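Local coordinates for protein general negative regulator of transcription subunit 2 (Saccharomyces cerevisiae, PDB 4BY6) that is required for the integrity of the CCR4-NOT core complex, which deadenylates mRNA in the cytoplasm and seems to act as a general transcription factor in the nucleus, at residues Val104-Phe116 and Leu127-Tyr139. Residues are numbered along the deposited sequence; the frame is centred on the assembly and turned at random.
Sequences VALFQDETLFFLF and LTYLELRKRNWRY
Arg135, its chain extended from CG to NE (chi3 -173°), reaches the turn ahead of helix 109-116 and grips it end-on: NH1 and NH2 both donate to Phe107 O, which lies in the guanidinium plane. Arg135 NH1 also donates to Asp109 OD1 at 3.0 Å, a nearly straight bond (166°) within a salt bridge, on the anti side and somewhat out of the carboxylate plane. Asp109 OD2 takes a weak bond from Trp137 NE1 at 3.3 Å. Leu112 CD1 covers one guanidinium face, while Glu131 OE2, 2.7 Å from Arg135 NE, receives both NE and NH2 from the last turn of the preceding helix. An alanine in place of Arg135 would probably leave Phe107 O without these donors and the carboxylates of Asp109 and Glu131 without their shared counter-charge.

Deeper in, Thr128 is a knob among Val104, Leu112, Leu115 and Phe116; its OG1 bonds back to Ile124 O and Gln125 O, and its CG2 packs 3.7 Å from Leu112 CD2. Phe113 points CZ over the centre of the Trp137 ring in a perpendicular T-shaped stack, and Phe116 makes a more tilted, offset edge-to-face contact with Tyr139.

A Schellman motif, with Asn136 as C-prime residue, ends helix 123-134 before strand 138-140. Within this NOT2/NOT3/NOT5 C-terminal region, segments 109-116 and 127-134 run roughly antiparallel (146°), and the pair packs on the sheet through Trp146 of strand 145-149, which touches Phe113, Phe116 and Leu132.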
# COMPACT_ATOMS: atom_id res chain seq x y z
N VAL E 104 -30.33 -20.82 19.49
CA VAL E 104 -29.28 -20.13 20.25
C VAL E 104 -28.70 -21.05 21.34
O VAL E 104 -27.50 -21.05 21.62
CB VAL E 104 -29.81 -18.83 20.84
CG1 VAL E 104 -28.76 -18.16 21.70
CG2 VAL E 104 -30.20 -17.89 19.74
N ALA E 105 -29.55 -21.88 21.92
CA ALA E 105 -29.11 -22.84 22.91
C ALA E 105 -28.03 -23.80 22.42
O ALA E 105 -27.34 -24.41 23.24
CB ALA E 105 -30.32 -23.66 23.39
N LEU E 106 -27.88 -23.96 21.11
CA LEU E 106 -26.93 -24.94 20.58
C LEU E 106 -25.52 -24.38 20.55
O LEU E 106 -24.57 -25.12 20.33
CB LEU E 106 -27.33 -25.39 19.18
CG LEU E 106 -28.64 -26.15 19.09
CD1 LEU E 106 -28.97 -26.33 17.65
CD2 LEU E 106 -28.45 -27.44 19.74
N PHE E 107 -25.40 -23.08 20.75
CA PHE E 107 -24.12 -22.41 20.61
C PHE E 107 -23.31 -22.44 21.91
O PHE E 107 -23.88 -22.46 23.00
CB PHE E 107 -24.32 -20.96 20.19
CG PHE E 107 -25.10 -20.80 18.92
CD1 PHE E 107 -24.98 -21.74 17.89
CD2 PHE E 107 -25.94 -19.71 18.73
CE1 PHE E 107 -25.69 -21.58 16.70
CE2 PHE E 107 -26.65 -19.55 17.54
CZ PHE E 107 -26.52 -20.48 16.53
N GLN E 108 -21.99 -22.45 21.78
CA GLN E 108 -21.14 -22.35 22.96
C GLN E 108 -21.06 -20.91 23.53
O GLN E 108 -21.32 -19.93 22.81
CB GLN E 108 -19.76 -22.87 22.63
CG GLN E 108 -19.80 -24.25 22.03
CD GLN E 108 -18.41 -24.82 21.87
OE1 GLN E 108 -17.46 -24.36 22.52
NE2 GLN E 108 -18.27 -25.80 21.00
N ASP E 109 -20.65 -20.81 24.79
CA ASP E 109 -20.59 -19.52 25.47
C ASP E 109 -19.91 -18.47 24.59
O ASP E 109 -20.46 -17.38 24.37
CB ASP E 109 -19.83 -19.62 26.81
CG ASP E 109 -20.54 -20.48 27.86
OD1 ASP E 109 -21.74 -20.82 27.69
OD2 ASP E 109 -19.86 -20.84 28.85
N GLU E 110 -18.72 -18.79 24.08
CA GLU E 110 -17.97 -17.84 23.26
C GLU E 110 -18.79 -17.35 22.08
O GLU E 110 -18.82 -16.15 21.81
CB GLU E 110 -16.67 -18.43 22.75
CG GLU E 110 -15.49 -18.13 23.60
CD GLU E 110 -15.11 -19.30 24.44
OE1 GLU E 110 -16.04 -20.07 24.81
OE2 GLU E 110 -13.90 -19.46 24.72
N THR E 111 -19.48 -18.26 21.39
CA THR E 111 -20.30 -17.83 20.26
C THR E 111 -21.38 -16.83 20.67
O THR E 111 -21.60 -15.82 19.97
CB THR E 111 -20.90 -19.04 19.55
OG1 THR E 111 -19.84 -19.75 18.92
CG2 THR E 111 -21.91 -18.61 18.46
N LEU E 112 -22.00 -17.06 21.83
CA LEU E 112 -23.00 -16.13 22.38
C LEU E 112 -22.36 -14.76 22.71
O LEU E 112 -22.95 -13.70 22.44
CB LEU E 112 -23.63 -16.72 23.64
CG LEU E 112 -24.26 -18.10 23.60
CD1 LEU E 112 -24.64 -18.51 25.01
CD2 LEU E 112 -25.47 -18.10 22.69
N PHE E 113 -21.15 -14.79 23.29
CA PHE E 113 -20.44 -13.55 23.56
C PHE E 113 -20.22 -12.76 22.26
O PHE E 113 -20.45 -11.55 22.20
CB PHE E 113 -19.09 -13.83 24.22
CG PHE E 113 -19.19 -14.32 25.62
CD1 PHE E 113 -20.22 -13.90 26.45
CD2 PHE E 113 -18.23 -15.20 26.13
CE1 PHE E 113 -20.28 -14.34 27.77
CE2 PHE E 113 -18.29 -15.65 27.44
CZ PHE E 113 -19.32 -15.24 28.26
N PHE E 114 -19.76 -13.46 21.23
CA PHE E 114 -19.53 -12.88 19.92
C PHE E 114 -20.78 -12.16 19.40
O PHE E 114 -20.74 -10.98 19.02
CB PHE E 114 -19.10 -13.96 18.94
CG PHE E 114 -18.83 -13.45 17.58
CD1 PHE E 114 -17.53 -13.10 17.21
CD2 PHE E 114 -19.86 -13.33 16.64
CE1 PHE E 114 -17.26 -12.63 15.93
CE2 PHE E 114 -19.60 -12.85 15.35
CZ PHE E 114 -18.30 -12.50 15.00
N LEU E 115 -21.88 -12.90 19.36
CA LEU E 115 -23.15 -12.30 18.94
C LEU E 115 -23.56 -11.11 19.80
O LEU E 115 -23.92 -10.05 19.27
CB LEU E 115 -24.24 -13.37 18.97
CG LEU E 115 -24.11 -14.39 17.86
CD1 LEU E 115 -25.07 -15.54 18.12
CD2 LEU E 115 -24.38 -13.70 16.50
N PHE E 116 -23.50 -11.27 21.12
CA PHE E 116 -23.89 -10.22 22.06
C PHE E 116 -23.09 -8.92 21.86
O PHE E 116 -23.60 -7.82 22.03
CB PHE E 116 -23.73 -10.73 23.50
CG PHE E 116 -23.91 -9.67 24.55
CD1 PHE E 116 -25.16 -9.39 25.06
CD2 PHE E 116 -22.82 -8.95 25.03
CE1 PHE E 116 -25.34 -8.43 26.05
CE2 PHE E 116 -22.98 -7.98 26.02
CZ PHE E 116 -24.24 -7.72 26.54
N LEU E 127 -31.42 -12.54 23.02
CA LEU E 127 -31.48 -13.98 23.19
C LEU E 127 -30.17 -14.50 23.80
O LEU E 127 -30.17 -15.36 24.69
CB LEU E 127 -31.81 -14.65 21.86
CG LEU E 127 -33.25 -14.50 21.34
CD1 LEU E 127 -33.46 -15.42 20.17
CD2 LEU E 127 -34.32 -14.78 22.40
N THR E 128 -29.04 -13.98 23.34
CA THR E 128 -27.76 -14.38 23.92
C THR E 128 -27.63 -13.90 25.37
O THR E 128 -27.03 -14.56 26.21
CB THR E 128 -26.57 -13.88 23.09
OG1 THR E 128 -26.72 -12.48 22.82
CG2 THR E 128 -26.50 -14.64 21.78
N TYR E 129 -28.17 -12.73 25.68
CA TYR E 129 -28.20 -12.31 27.06
C TYR E 129 -28.99 -13.31 27.91
O TYR E 129 -28.54 -13.72 28.99
CB TYR E 129 -28.82 -10.91 27.19
CG TYR E 129 -29.19 -10.58 28.62
CD1 TYR E 129 -28.23 -10.12 29.50
CD2 TYR E 129 -30.48 -10.78 29.10
CE1 TYR E 129 -28.55 -9.81 30.81
CE2 TYR E 129 -30.81 -10.49 30.41
CZ TYR E 129 -29.84 -10.00 31.26
OH TYR E 129 -30.13 -9.72 32.58
N LEU E 130 -30.16 -13.71 27.44
CA LEU E 130 -30.99 -14.62 28.23
C LEU E 130 -30.35 -15.99 28.41
O LEU E 130 -30.42 -16.58 29.48
CB LEU E 130 -32.36 -14.78 27.60
CG LEU E 130 -33.18 -13.50 27.55
CD1 LEU E 130 -34.38 -13.69 26.67
CD2 LEU E 130 -33.60 -13.09 28.94
N GLU E 131 -29.71 -16.47 27.34
CA GLU E 131 -29.05 -17.77 27.35
C GLU E 131 -27.81 -17.76 28.26
O GLU E 131 -27.54 -18.71 29.00
CB GLU E 131 -28.69 -18.17 25.93
CG GLU E 131 -27.95 -19.47 25.83
CD GLU E 131 -28.80 -20.67 26.18
OE1 GLU E 131 -30.05 -20.59 26.09
OE2 GLU E 131 -28.21 -21.71 26.54
N LEU E 132 -27.03 -16.69 28.18
CA LEU E 132 -25.88 -16.57 29.05
C LEU E 132 -26.33 -16.48 30.49
O LEU E 132 -25.73 -17.08 31.40
CB LEU E 132 -25.06 -15.35 28.66
CG LEU E 132 -24.20 -15.68 27.44
CD1 LEU E 132 -23.59 -14.40 26.89
CD2 LEU E 132 -23.13 -16.70 27.87
N ARG E 133 -27.42 -15.74 30.69
CA ARG E 133 -28.01 -15.59 32.00
C ARG E 133 -28.38 -16.99 32.55
O ARG E 133 -28.08 -17.31 33.70
CB ARG E 133 -29.23 -14.66 31.93
CG ARG E 133 -29.64 -14.10 33.26
CD ARG E 133 -28.71 -13.01 33.69
NE ARG E 133 -28.89 -12.68 35.10
CZ ARG E 133 -28.29 -13.34 36.09
NH1 ARG E 133 -27.51 -14.38 35.83
NH2 ARG E 133 -28.48 -12.97 37.35
N LYS E 134 -28.96 -17.82 31.69
CA LYS E 134 -29.36 -19.18 32.05
C LYS E 134 -28.19 -20.09 32.42
O LYS E 134 -28.32 -20.99 33.26
CB LYS E 134 -30.15 -19.80 30.90
CG LYS E 134 -30.27 -21.30 30.97
CD LYS E 134 -31.21 -21.80 29.92
CE LYS E 134 -31.16 -23.31 29.80
NZ LYS E 134 -32.41 -23.75 29.11
N ARG E 135 -27.04 -19.87 31.79
CA ARG E 135 -25.83 -20.64 32.08
C ARG E 135 -25.04 -20.05 33.24
O ARG E 135 -23.84 -20.33 33.40
CB ARG E 135 -24.95 -20.69 30.84
CG ARG E 135 -25.66 -21.31 29.69
CD ARG E 135 -24.84 -21.24 28.44
NE ARG E 135 -25.63 -21.71 27.32
CZ ARG E 135 -25.15 -21.99 26.12
NH1 ARG E 135 -23.85 -21.83 25.88
NH2 ARG E 135 -25.96 -22.42 25.16
N ASN E 136 -25.72 -19.23 34.03
CA ASN E 136 -25.16 -18.64 35.24
C ASN E 136 -24.00 -17.64 34.98
O ASN E 136 -23.10 -17.50 35.81
CB ASN E 136 -24.72 -19.75 36.20
CG ASN E 136 -24.64 -19.26 37.61
OD1 ASN E 136 -25.39 -18.37 38.01
ND2 ASN E 136 -23.70 -19.82 38.39
N TRP E 137 -24.03 -16.96 33.84
CA TRP E 137 -23.19 -15.80 33.62
C TRP E 137 -23.96 -14.58 34.08
O TRP E 137 -25.17 -14.51 33.90
CB TRP E 137 -22.81 -15.64 32.14
CG TRP E 137 -21.78 -16.59 31.69
CD1 TRP E 137 -21.99 -17.84 31.19
CD2 TRP E 137 -20.37 -16.38 31.69
NE1 TRP E 137 -20.79 -18.42 30.87
CE2 TRP E 137 -19.77 -17.55 31.17
CE3 TRP E 137 -19.55 -15.32 32.08
CZ2 TRP E 137 -18.39 -17.68 31.03
CZ3 TRP E 137 -18.18 -15.45 31.94
CH2 TRP E 137 -17.61 -16.63 31.41
N ARG E 138 -23.27 -13.61 34.64
CA ARG E 138 -23.91 -12.35 34.99
C ARG E 138 -23.22 -11.22 34.23
O ARG E 138 -22.00 -11.25 34.01
CB ARG E 138 -23.86 -12.12 36.50
CG ARG E 138 -24.89 -12.90 37.29
CD ARG E 138 -24.19 -13.70 38.41
NE ARG E 138 -24.27 -13.14 39.78
CZ ARG E 138 -23.55 -13.61 40.81
NH1 ARG E 138 -22.71 -14.62 40.63
NH2 ARG E 138 -23.67 -13.06 42.03
N TYR E 139 -23.99 -10.23 33.80
CA TYR E 139 -23.46 -9.12 33.01
C TYR E 139 -23.16 -7.86 33.85
O TYR E 139 -24.06 -7.31 34.48
CB TYR E 139 -24.43 -8.76 31.88
CG TYR E 139 -23.99 -7.59 31.05
CD1 TYR E 139 -22.93 -7.71 30.16
CD2 TYR E 139 -24.63 -6.37 31.16
CE1 TYR E 139 -22.51 -6.64 29.41
CE2 TYR E 139 -24.22 -5.30 30.40
CZ TYR E 139 -23.17 -5.44 29.53
OH TYR E 139 -22.78 -4.36 28.76